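Local coordinates for chitinase (Paenibacillus sp. FPU-7, PDB 5GZT), which probably hydrolyses internal beta-1,4 linkages of chitin and chitodextrins, as a chitinase with two catalytic regions of glycosyl hydrolase family 18, at residues D75-A80 / R95-A100; A105-A110 / T124-Q129. All blocks are in the same frame, centred on the assembly; numbering follows the deposited sequence.

Contact 1 of 2, residues D75-A80 / R95-A100; sequences DVDVAA and RLTVAA
V76 and V78 pair with L96 and V98 on successive coils of a parallel beta-helix. Strands 75-78 and 95-98 run parallel in register, their axes 4.8 Å apart. Four backbone bonds join them: V76 N to R95 O, T97 N to V76 O, V78 N to T97 O and A99 N to V78 O.

The valines and L96 face the apolar interior. With CG anti to the backbone N (chi1 172°), L96 sends CD1 across the strand gap, 3.8 Å from V76 CG1 and 4.0 Å from V78 CG2.

D75, D77, R95 and T97 lie on the outer face. In one of its two modelled conformers, R95 makes a salt bridge with D75, guanidinium and carboxylate planes 64° apart; the other may not keep it. NE and NH2 both reach D75 OD1 at 2.7 Å through bent bonds. The bond from NH2 to D75 OD2 is straighter (155°); OD2 lies in the guanidinium plane, NH2 above the carboxylate plane. With an alanine in place of D75, R95 would probably lose this charged mate and turn more freely.

A water between D77 and T97 bonds D77 OD1 at 2.9 Å, T97 OG1 at 3.0 Å and R95 O at 3.1 Å.

Contact 2 of 2, residues A105-A110 / T124-Q129; sequences AVIVLA and TQIKGQ
A parallel strand pairing inside one sheet of the beta-helix sets V106, I107 and V108 against Q125, I126 and K127. The two strands lie on successive coils. Their axes approach to 4.6 Å, with their directions 16° apart. Four backbone bonds hold the register. Q125 N reaches A105 O at 3.2 Å, the longest of the four, and I107 N reaches Q125 O. K127 N then bonds I107 O, and L109 N bonds K127 O at 2.7 Å. On its other edge, strand 106-109 bonds to strand 85-89, which places it inside the sheet.

I107, L109 and I126 form the inner face. L109 and I126 run side by side, pointing the same way, with CD1 of L109 4.1 Å from CG2 of I126. The other branch of I126, CG1, comes 4.2 Å from I107 CB. L118 and L120 of the facing sheet meet I126.

On the outer face, K127 is extended beyond CG and crosses over V106. Its CD and CE each lie 3.8 Å from V106 CG1, so the methylenes do most of the touching. Q125 approaches the other methyl: its OE1 is 4.1 Å from V106 CG2.

Past the strand, G128 has a positive phi of 99°. A side chain there would run into L109 O and into the carbonyl of K127. G128 CA instead sits 3.4 Å from L109 O, and its N bonds the carboxylate of E147 on the next coil.

The chemistry is two-sided. Hydrocarbon packing fills the interior. Outside, the K127 methylenes lie along V106 CG1, with NZ still close to that methyl, and Q125 brings its amide oxygen near V106 CG2. These are van der Waals contacts, and the bonding between the strands is left to the backbone.

In the fold
Contacts 1 and 2 lie in the two opposed sheets of the same beta-helix, their centres about 13 Å apart. They follow each other along the chain, contact 1 closing before contact 2 opens. Neither holds the same strands as the other, yet they share one core: V98 CG1 packs 3.6 Å from A105 CB, V98 CG2 meets I107 CD1 and L96 CD2 meets I107 CG2. In both, the inner residues are buried and mostly aliphatic; T124 adds its methyl, CG2 lying 3.5 Å from V98 CG1. The outer faces differ. Contact 1 has a charge pair, in one conformer of R95, and a bridging water, whereas contact 2 relies on packing over valine and adds a glycine where the strand ends.

Contact 1 of 2, residues D75-A80 / R95-A100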
ATOM      1  N   ASP B  75     -16.894  -0.084 -55.417  1.00 33.20           N
ATOM      2  CA  ASP B  75     -17.280   1.274 -55.611  1.00 35.10           C
ATOM      3  C   ASP B  75     -18.268   1.228 -56.718  1.00 34.69           C
ATOM      4  O   ASP B  75     -17.972   0.705 -57.811  1.00 33.89           O
ATOM      5  CB  ASP B  75     -16.111   2.195 -56.055  1.00 35.29           C
ATOM      6  CG  ASP B  75     -15.036   2.344 -54.994  1.00 36.32           C
ATOM      7  OD1 ASP B  75     -15.305   2.842 -53.903  1.00 42.59           O
ATOM      8  OD2 ASP B  75     -13.892   2.025 -55.273  1.00 36.67           O
ATOM      9  N   VAL B  76     -19.424   1.810 -56.449  1.00 31.93           N
ATOM     10  CA  VAL B  76     -20.439   1.956 -57.467  1.00 32.28           C
ATOM     11  C   VAL B  76     -20.800   3.410 -57.475  1.00 28.96           C
ATOM     12  O   VAL B  76     -21.204   3.942 -56.446  1.00 25.77           O
ATOM     13  CB  VAL B  76     -21.707   1.175 -57.137  1.00 31.36           C
ATOM     14  CG1 VAL B  76     -22.795   1.430 -58.195  1.00 31.17           C
ATOM     15  CG2 VAL B  76     -21.371  -0.271 -56.981  1.00 33.46           C
ATOM     16  N   ASP B  77     -20.795   3.960 -58.673  1.00 28.30           N
ATOM     17  CA  ASP B  77     -20.853   5.353 -58.926  1.00 33.02           C
ATOM     18  C   ASP B  77     -21.948   5.725 -59.887  1.00 30.47           C
ATOM     19  O   ASP B  77     -21.871   5.299 -61.054  1.00 27.73           O
ATOM     20  CB  ASP B  77     -19.523   5.714 -59.609  1.00 41.47           C
ATOM     21  CG  ASP B  77     -18.774   6.673 -58.854  1.00 48.47           C
ATOM     22  OD1 ASP B  77     -18.217   6.297 -57.777  1.00 50.97           O
ATOM     23  OD2 ASP B  77     -18.822   7.795 -59.354  1.00 58.64           O
ATOM     24  N   VAL B  78     -22.886   6.572 -59.469  1.00 26.87           N
ATOM     25  CA  VAL B  78     -23.975   6.989 -60.318  1.00 29.22           C
ATOM     26  C   VAL B  78     -23.615   8.421 -60.706  1.00 36.07           C
ATOM     27  O   VAL B  78     -23.730   9.341 -59.889  1.00 31.48           O
ATOM     28  CB  VAL B  78     -25.310   6.941 -59.581  1.00 28.41           C
ATOM     29  CG1 VAL B  78     -26.445   7.296 -60.482  1.00 29.40           C
ATOM     30  CG2 VAL B  78     -25.493   5.607 -58.893  1.00 28.12           C
ATOM     31  N   ALA B  79     -23.245   8.601 -61.983  1.00 35.92           N
ATOM     32  CA  ALA B  79     -22.678   9.846 -62.494  1.00 40.04           C
ATOM     33  C   ALA B  79     -23.326  10.113 -63.852  1.00 44.21           C
ATOM     34  O   ALA B  79     -22.656  10.103 -64.903  1.00 38.16           O
ATOM     35  CB  ALA B  79     -21.160   9.652 -62.627  1.00 38.99           C
ATOM     36  N   ALA B  80     -24.644  10.258 -63.846  1.00 42.01           N
ATOM     37  CA  ALA B  80     -25.397  10.232 -65.091  1.00 40.72           C
ATOM     38  C   ALA B  80     -26.536  11.197 -64.935  1.00 43.18           C
ATOM     39  O   ALA B  80     -27.334  11.084 -63.993  1.00 41.74           O
ATOM     40  CB  ALA B  80     -25.866   8.797 -65.402  1.00 38.86           C
ATOM     41  N   ARG B  95     -19.059   1.152 -51.303  1.00 26.81           N
ATOM     42  CA  ARG B  95     -19.238   2.585 -51.358  0.50 27.44           C
ATOM     43  C   ARG B  95     -20.078   2.892 -52.577  1.00 26.66           C
ATOM     44  O   ARG B  95     -19.709   2.626 -53.718  1.00 27.20           O
ATOM     45  CB  ARG B  95     -17.868   3.325 -51.326  0.50 25.81           C
ATOM     46  CG  ARG B  95     -17.062   3.129 -50.015  0.50 25.14           C
ATOM     47  CD  ARG B  95     -15.533   3.444 -50.088  0.50 24.21           C
ATOM     48  NE  ARG B  95     -14.927   2.795 -51.255  0.50 24.65           N
ATOM     49  CZ  ARG B  95     -14.406   1.553 -51.288  0.50 23.47           C
ATOM     50  NH1 ARG B  95     -14.337   0.775 -50.233  0.50 23.45           N
ATOM     51  NH2 ARG B  95     -13.962   1.090 -52.411  0.50 23.53           N
ATOM     52  N   LEU B  96     -21.230   3.465 -52.316  1.00 27.20           N
ATOM     53  CA  LEU B  96     -22.092   3.833 -53.420  1.00 26.48           C
ATOM     54  C   LEU B  96     -22.115   5.328 -53.376  1.00 24.36           C
ATOM     55  O   LEU B  96     -22.390   5.905 -52.309  1.00 23.21           O
ATOM     56  CB  LEU B  96     -23.498   3.265 -53.192  1.00 27.77           C
ATOM     57  CG  LEU B  96     -24.684   3.624 -54.080  1.00 30.96           C
ATOM     58  CD1 LEU B  96     -24.451   3.619 -55.550  1.00 34.52           C
ATOM     59  CD2 LEU B  96     -25.831   2.631 -53.772  1.00 32.29           C
ATOM     60  N   THR B  97     -21.932   5.964 -54.528  1.00 24.81           N
ATOM     61  CA  THR B  97     -21.820   7.407 -54.588  1.00 27.55           C
ATOM     62  C   THR B  97     -22.728   7.915 -55.647  1.00 26.71           C
ATOM     63  O   THR B  97     -22.689   7.413 -56.764  1.00 26.39           O
ATOM     64  CB  THR B  97     -20.330   7.821 -54.871  1.00 28.31           C
ATOM     65  OG1 THR B  97     -19.497   7.431 -53.757  1.00 28.43           O
ATOM     66  CG2 THR B  97     -20.241   9.343 -55.103  1.00 28.64           C
ATOM     67  N   VAL B  98     -23.548   8.922 -55.300  1.00 24.17           N
ATOM     68  CA  VAL B  98     -24.442   9.503 -56.237  1.00 22.51           C
ATOM     69  C   VAL B  98     -23.889  10.922 -56.492  1.00 26.53           C
ATOM     70  O   VAL B  98     -23.852  11.769 -55.602  1.00 23.12           O
ATOM     71  CB  VAL B  98     -25.878   9.526 -55.698  1.00 23.00           C
ATOM     72  CG1 VAL B  98     -26.784  10.032 -56.771  1.00 23.37           C
ATOM     73  CG2 VAL B  98     -26.301   8.113 -55.208  1.00 24.04           C
ATOM     74  N   ALA B  99     -23.502  11.171 -57.732  1.00 28.50           N
ATOM     75  CA  ALA B  99     -22.807  12.407 -58.109  1.00 26.94           C
ATOM     76  C   ALA B  99     -23.750  13.549 -58.266  1.00 26.73           C
ATOM     77  O   ALA B  99     -24.948  13.361 -58.538  1.00 27.15           O
ATOM     78  CB  ALA B  99     -22.054  12.186 -59.441  1.00 30.03           C
ATOM     79  N   ALA B 100     -23.163  14.757 -58.212  1.00 27.12           N
ATOM     80  CA  ALA B 100     -23.867  16.021 -58.303  1.00 23.48           C
ATOM     81  C   ALA B 100     -24.572  16.163 -59.621  1.00 24.58           C
ATOM     82  O   ALA B 100     -25.573  16.936 -59.737  1.00 28.32           O
ATOM     83  CB  ALA B 100     -22.860  17.209 -58.122  1.00 27.10           C
TER
HETATM   84  O   HOH W   1     -18.279   5.038 -55.113  1.00 34.63           O

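Contact 2 of 2, residues A105-A110 / T124-Q129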
ATOM      1  N   ALA B 105     -31.882  11.480 -59.123  1.00 26.33           N
ATOM      2  CA  ALA B 105     -31.422  10.093 -58.929  1.00 28.83           C
ATOM      3  C   ALA B 105     -32.401   9.263 -58.020  1.00 27.91           C
ATOM      4  O   ALA B 105     -32.972   9.811 -57.075  1.00 25.17           O
ATOM      5  CB  ALA B 105     -30.016  10.054 -58.347  1.00 25.82           C
ATOM      6  N   VAL B 106     -32.622   7.984 -58.350  1.00 28.94           N
ATOM      7  CA  VAL B 106     -33.368   7.084 -57.431  1.00 28.51           C
ATOM      8  C   VAL B 106     -32.529   5.872 -57.254  1.00 29.22           C
ATOM      9  O   VAL B 106     -32.040   5.317 -58.264  1.00 27.43           O
ATOM     10  CB  VAL B 106     -34.722   6.618 -58.058  1.00 30.43           C
ATOM     11  CG1 VAL B 106     -35.435   5.588 -57.153  1.00 28.58           C
ATOM     12  CG2 VAL B 106     -35.610   7.841 -58.343  1.00 30.43           C
ATOM     13  N   ILE B 107     -32.425   5.423 -55.997  1.00 27.50           N
ATOM     14  CA  ILE B 107     -31.636   4.277 -55.669  1.00 27.64           C
ATOM     15  C   ILE B 107     -32.634   3.329 -54.977  1.00 28.32           C
ATOM     16  O   ILE B 107     -33.217   3.696 -53.941  1.00 23.34           O
ATOM     17  CB  ILE B 107     -30.528   4.580 -54.674  1.00 27.96           C
ATOM     18  CG1 ILE B 107     -29.602   5.713 -55.149  1.00 31.89           C
ATOM     19  CG2 ILE B 107     -29.730   3.322 -54.459  1.00 28.80           C
ATOM     20  CD1 ILE B 107     -28.661   5.361 -56.321  1.00 32.63           C
ATOM     21  N   VAL B 108     -32.802   2.120 -55.524  1.00 28.34           N
ATOM     22  CA  VAL B 108     -33.781   1.130 -54.965  1.00 26.31           C
ATOM     23  C   VAL B 108     -32.975  -0.003 -54.379  1.00 30.45           C
ATOM     24  O   VAL B 108     -32.269  -0.739 -55.158  1.00 29.74           O
ATOM     25  CB  VAL B 108     -34.724   0.559 -56.023  1.00 26.89           C
ATOM     26  CG1 VAL B 108     -35.832  -0.290 -55.336  1.00 26.88           C
ATOM     27  CG2 VAL B 108     -35.259   1.662 -56.945  1.00 28.29           C
ATOM     28  N   LEU B 109     -33.026  -0.148 -53.046  1.00 26.41           N
ATOM     29  CA  LEU B 109     -32.234  -1.152 -52.391  1.00 25.40           C
ATOM     30  C   LEU B 109     -33.180  -2.210 -51.902  1.00 26.45           C
ATOM     31  O   LEU B 109     -33.962  -1.960 -50.966  1.00 27.45           O
ATOM     32  CB  LEU B 109     -31.459  -0.578 -51.177  1.00 30.37           C
ATOM     33  CG  LEU B 109     -30.493   0.605 -51.464  1.00 29.34           C
ATOM     34  CD1 LEU B 109     -29.723   0.913 -50.202  1.00 29.46           C
ATOM     35  CD2 LEU B 109     -29.505   0.278 -52.582  1.00 29.05           C
ATOM     36  N   ALA B 110     -33.056  -3.407 -52.479  1.00 25.65           N
ATOM     37  CA  ALA B 110     -33.923  -4.556 -52.148  1.00 26.73           C
ATOM     38  C   ALA B 110     -33.606  -5.004 -50.715  1.00 28.24           C
ATOM     39  O   ALA B 110     -32.537  -4.675 -50.194  1.00 24.47           O
ATOM     40  CB  ALA B 110     -33.741  -5.713 -53.175  1.00 28.14           C
ATOM     41  N   THR B 124     -31.506  12.787 -53.523  1.00 23.34           N
ATOM     42  CA  THR B 124     -31.671  11.413 -53.954  0.50 26.57           C
ATOM     43  C   THR B 124     -32.808  10.772 -53.217  1.00 24.01           C
ATOM     44  O   THR B 124     -32.977  10.966 -51.993  1.00 25.09           O
ATOM     45  CB  THR B 124     -30.422  10.536 -53.671  0.50 29.97           C
ATOM     46  OG1 THR B 124     -30.134  10.524 -52.267  0.50 36.42           O
ATOM     47  CG2 THR B 124     -29.231  11.038 -54.417  0.50 27.63           C
ATOM     48  N   GLN B 125     -33.582   9.983 -53.941  1.00 23.90           N
ATOM     49  CA  GLN B 125     -34.623   9.165 -53.295  1.00 26.10           C
ATOM     50  C   GLN B 125     -34.106   7.743 -53.146  1.00 22.82           C
ATOM     51  O   GLN B 125     -33.862   7.091 -54.147  1.00 23.43           O
ATOM     52  CB  GLN B 125     -35.877   9.165 -54.137  1.00 32.45           C
ATOM     53  CG  GLN B 125     -36.574  10.518 -54.142  1.00 38.12           C
ATOM     54  CD  GLN B 125     -37.879  10.511 -54.948  1.00 45.72           C
ATOM     55  OE1 GLN B 125     -37.874  10.463 -56.193  1.00 48.40           O
ATOM     56  NE2 GLN B 125     -38.997  10.520 -54.233  1.00 52.17           N
ATOM     57  N   ILE B 126     -34.021   7.251 -51.911  1.00 20.81           N
ATOM     58  CA  ILE B 126     -33.543   5.911 -51.656  1.00 23.95           C
ATOM     59  C   ILE B 126     -34.779   5.133 -51.161  1.00 27.83           C
ATOM     60  O   ILE B 126     -35.443   5.511 -50.162  1.00 28.82           O
ATOM     61  CB  ILE B 126     -32.435   5.794 -50.596  1.00 27.41           C
ATOM     62  CG1 ILE B 126     -31.146   6.591 -51.044  1.00 26.60           C
ATOM     63  CG2 ILE B 126     -32.041   4.317 -50.325  1.00 27.40           C
ATOM     64  CD1 ILE B 126     -31.175   8.053 -50.623  1.00 26.02           C
ATOM     65  N   LYS B 127     -35.041   4.047 -51.871  1.00 25.60           N
ATOM     66  CA  LYS B 127     -36.257   3.257 -51.707  1.00 29.69           C
ATOM     67  C   LYS B 127     -35.879   1.855 -51.329  1.00 26.65           C
ATOM     68  O   LYS B 127     -34.799   1.347 -51.730  1.00 25.37           O
ATOM     69  CB  LYS B 127     -36.984   3.174 -53.066  1.00 29.46           C
ATOM     70  CG  LYS B 127     -37.433   4.547 -53.576  1.00 32.52           C
ATOM     71  CD  LYS B 127     -38.281   4.528 -54.844  1.00 39.41           C
ATOM     72  CE  LYS B 127     -38.668   6.016 -55.155  1.00 44.06           C
ATOM     73  NZ  LYS B 127     -39.382   6.261 -56.449  1.00 51.55           N
ATOM     74  N   GLY B 128     -36.840   1.209 -50.702  1.00 25.49           N
ATOM     75  CA  GLY B 128     -36.796  -0.201 -50.441  1.00 26.36           C
ATOM     76  C   GLY B 128     -36.332  -0.418 -49.020  1.00 22.96           C
ATOM     77  O   GLY B 128     -36.015   0.528 -48.337  1.00 20.46           O
ATOM     78  N   GLN B 129     -36.230  -1.713 -48.665  1.00 23.42           N
ATOM     79  CA  GLN B 129     -35.990  -2.187 -47.314  1.00 21.77           C
ATOM     80  C   GLN B 129     -34.538  -2.579 -47.113  1.00 20.48           C
ATOM     81  O   GLN B 129     -34.146  -2.900 -45.976  1.00 20.71           O
ATOM     82  CB  GLN B 129     -36.997  -3.393 -47.001  1.00 21.27           C
ATOM     83  CG  GLN B 129     -38.419  -2.881 -46.883  1.00 22.10           C
ATOM     84  CD  GLN B 129     -38.658  -1.879 -45.754  1.00 23.71           C
ATOM     85  OE1 GLN B 129     -39.132  -0.699 -45.956  1.00 26.63           O
ATOM     86  NE2 GLN B 129     -38.345  -2.319 -44.556  1.00 23.28           N
TER